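Local coordinates for DUF683-containing protein (Cyanothece, PDB 3CSX) that is of unknown function but is a metalloprotein associated with nitrogen fixation, built as a helical hairpin that pairs with a second copy, at residues B[65-68]-B[69-73]. Residues are numbered along the deposited sequence; the frame is centred on the assembly and turned at random.
Sequences ELDQ and LKKKL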
loop_
_atom_site.group_PDB
_atom_site.type_symbol
_atom_site.label_atom_id
_atom_site.label_comp_id
_atom_site.label_asym_id
_atom_site.label_seq_id
_atom_site.Cartn_x
_atom_site.Cartn_y
_atom_site.Cartn_z
ATOM N N GLU B 65 1.228 -2.348 6.771
ATOM C CA GLU B 65 0.748 -3.657 6.307
ATOM C C GLU B 65 -0.761 -3.605 5.997
ATOM O O GLU B 65 -1.265 -4.159 5.001
ATOM C CB GLU B 65 1.061 -4.769 7.332
ATOM C CG GLU B 65 0.785 -6.164 6.721
ATOM C CD GLU B 65 0.602 -7.264 7.770
ATOM O OE1 GLU B 65 0.643 -6.951 8.971
ATOM O OE2 GLU B 65 0.437 -8.444 7.376
ATOM N N LEU B 66 -1.500 -2.978 6.881
ATOM C CA LEU B 66 -2.927 -2.850 6.680
ATOM C C LEU B 66 -3.262 -2.145 5.359
ATOM O O LEU B 66 -4.181 -2.556 4.637
ATOM C CB LEU B 66 -3.556 -2.108 7.864
ATOM C CG LEU B 66 -5.089 -2.012 7.862
ATOM C CD1 LEU B 66 -5.801 -3.366 7.860
ATOM C CD2 LEU B 66 -5.480 -1.159 9.107
ATOM N N ASP B 67 -2.525 -1.090 5.060
ATOM C CA ASP B 67 -2.772 -0.281 3.833
ATOM C C ASP B 67 -2.449 -1.142 2.607
ATOM O O ASP B 67 -3.213 -1.188 1.668
ATOM C CB ASP B 67 -1.864 0.944 3.878
ATOM C CG ASP B 67 -2.167 1.982 2.781
ATOM O OD1 ASP B 67 -3.323 2.116 2.337
ATOM O OD2 ASP B 67 -1.203 2.663 2.401
ATOM N N GLN B 68 -1.338 -1.876 2.646
ATOM C CA GLN B 68 -1.036 -2.802 1.543
ATOM C C GLN B 68 -2.140 -3.802 1.299
ATOM O O GLN B 68 -2.487 -4.086 0.156
ATOM C CB GLN B 68 0.288 -3.576 1.771
ATOM C CG GLN B 68 1.508 -2.690 1.856
ATOM C CD GLN B 68 2.108 -2.314 0.498
ATOM O OE1 GLN B 68 1.462 -2.429 -0.523
ATOM N NE2 GLN B 68 3.369 -1.859 0.504
ATOM N N LEU B 69 -2.705 -4.363 2.369
ATOM C CA LEU B 69 -3.696 -5.393 2.179
ATOM C C LEU B 69 -4.999 -4.784 1.655
ATOM O O LEU B 69 -5.661 -5.348 0.782
ATOM C CB LEU B 69 -3.910 -6.164 3.478
ATOM C CG LEU B 69 -2.743 -7.043 3.927
ATOM C CD1 LEU B 69 -3.097 -7.580 5.328
ATOM C CD2 LEU B 69 -2.483 -8.179 2.913
ATOM N N LYS B 70 -5.337 -3.612 2.174
ATOM C CA LYS B 70 -6.538 -2.930 1.704
ATOM C C LYS B 70 -6.478 -2.587 0.218
ATOM O O LYS B 70 -7.430 -2.837 -0.526
ATOM C CB LYS B 70 -6.849 -1.715 2.591
ATOM C CG LYS B 70 -7.537 -2.150 3.872
ATOM C CD LYS B 70 -7.842 -0.978 4.779
ATOM C CE LYS B 70 -8.302 -1.447 6.154
ATOM N NZ LYS B 70 -8.958 -0.299 6.862
ATOM N N LYS B 71 -5.349 -2.041 -0.210
ATOM C CA LYS B 71 -5.083 -1.762 -1.634
ATOM C C LYS B 71 -5.101 -3.034 -2.488
ATOM O O LYS B 71 -5.662 -3.022 -3.574
ATOM C CB LYS B 71 -3.747 -1.038 -1.790
ATOM C CG LYS B 71 -3.799 0.405 -1.259
ATOM C CD LYS B 71 -2.415 1.059 -1.111
ATOM C CE LYS B 71 -2.517 2.602 -1.223
ATOM N NZ LYS B 71 -3.753 3.159 -0.534
ATOM N N LYS B 72 -4.481 -4.116 -1.993
ATOM C CA LYS B 72 -4.539 -5.423 -2.663
ATOM C C LYS B 72 -5.989 -5.883 -2.821
ATOM O O LYS B 72 -6.392 -6.304 -3.918
ATOM C CB LYS B 72 -3.719 -6.495 -1.895
ATOM C CG LYS B 72 -3.525 -7.795 -2.685
ATOM C CD LYS B 72 -2.500 -8.731 -2.063
ATOM C CE LYS B 72 -3.059 -9.485 -0.826
ATOM N NZ LYS B 72 -1.968 -10.294 -0.221
ATOM N N LEU B 73 -6.761 -5.797 -1.730
ATOM C CA LEU B 73 -8.184 -6.200 -1.743
ATOM C C LEU B 73 -8.956 -5.464 -2.832
ATOM O O LEU B 73 -9.663 -6.087 -3.637
ATOM C CB LEU B 73 -8.849 -5.987 -0.378
ATOM C CG LEU B 73 -10.364 -6.283 -0.270
ATOM C CD1 LEU B 73 -10.653 -7.736 -0.608
ATOM C CD2 LEU B 73 -10.886 -5.961 1.108
#
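D67 and K71, one helical turn apart, illustrate an i to i+4 salt bridge running in the chain direction from acid to base. K71 NZ donates to D67 OD1 at 3.1 Å, arriving on the syn side of that oxygen but 24° out of the carboxylate plane. Two torsions bring the groups together: D67 holds CG anti to its own N (chi1 -171°), while the K71 chain bends only at chi4 (39°), turning its ammonium back to the acid. Nearer the backbone, K71 CG lies 3.4 Å from D67 O, the same oxygen that accepts the helical hydrogen bond from K71 N. An alanine here in place of D67, lacking the carboxylate, would probably leave the K71 ammonium without this mate and its chain end freer to turn. L66 and K70 repeat the spacing without charge pairing: the extended lysine lays its CE, the methylene next to the ammonium, 3.6 Å from L66 CD1. L69 instead rests CG 3.4 Å from E65 O. Within the helical hairpin, E65, L66, L69 and K70 face helix 14-44, touching L27, N28 and K23, whereas D67, Q68 and K71 pack on M36 of the second subunit, whose Q33 OE1 is hydrogen-bonded by Q68 NE2.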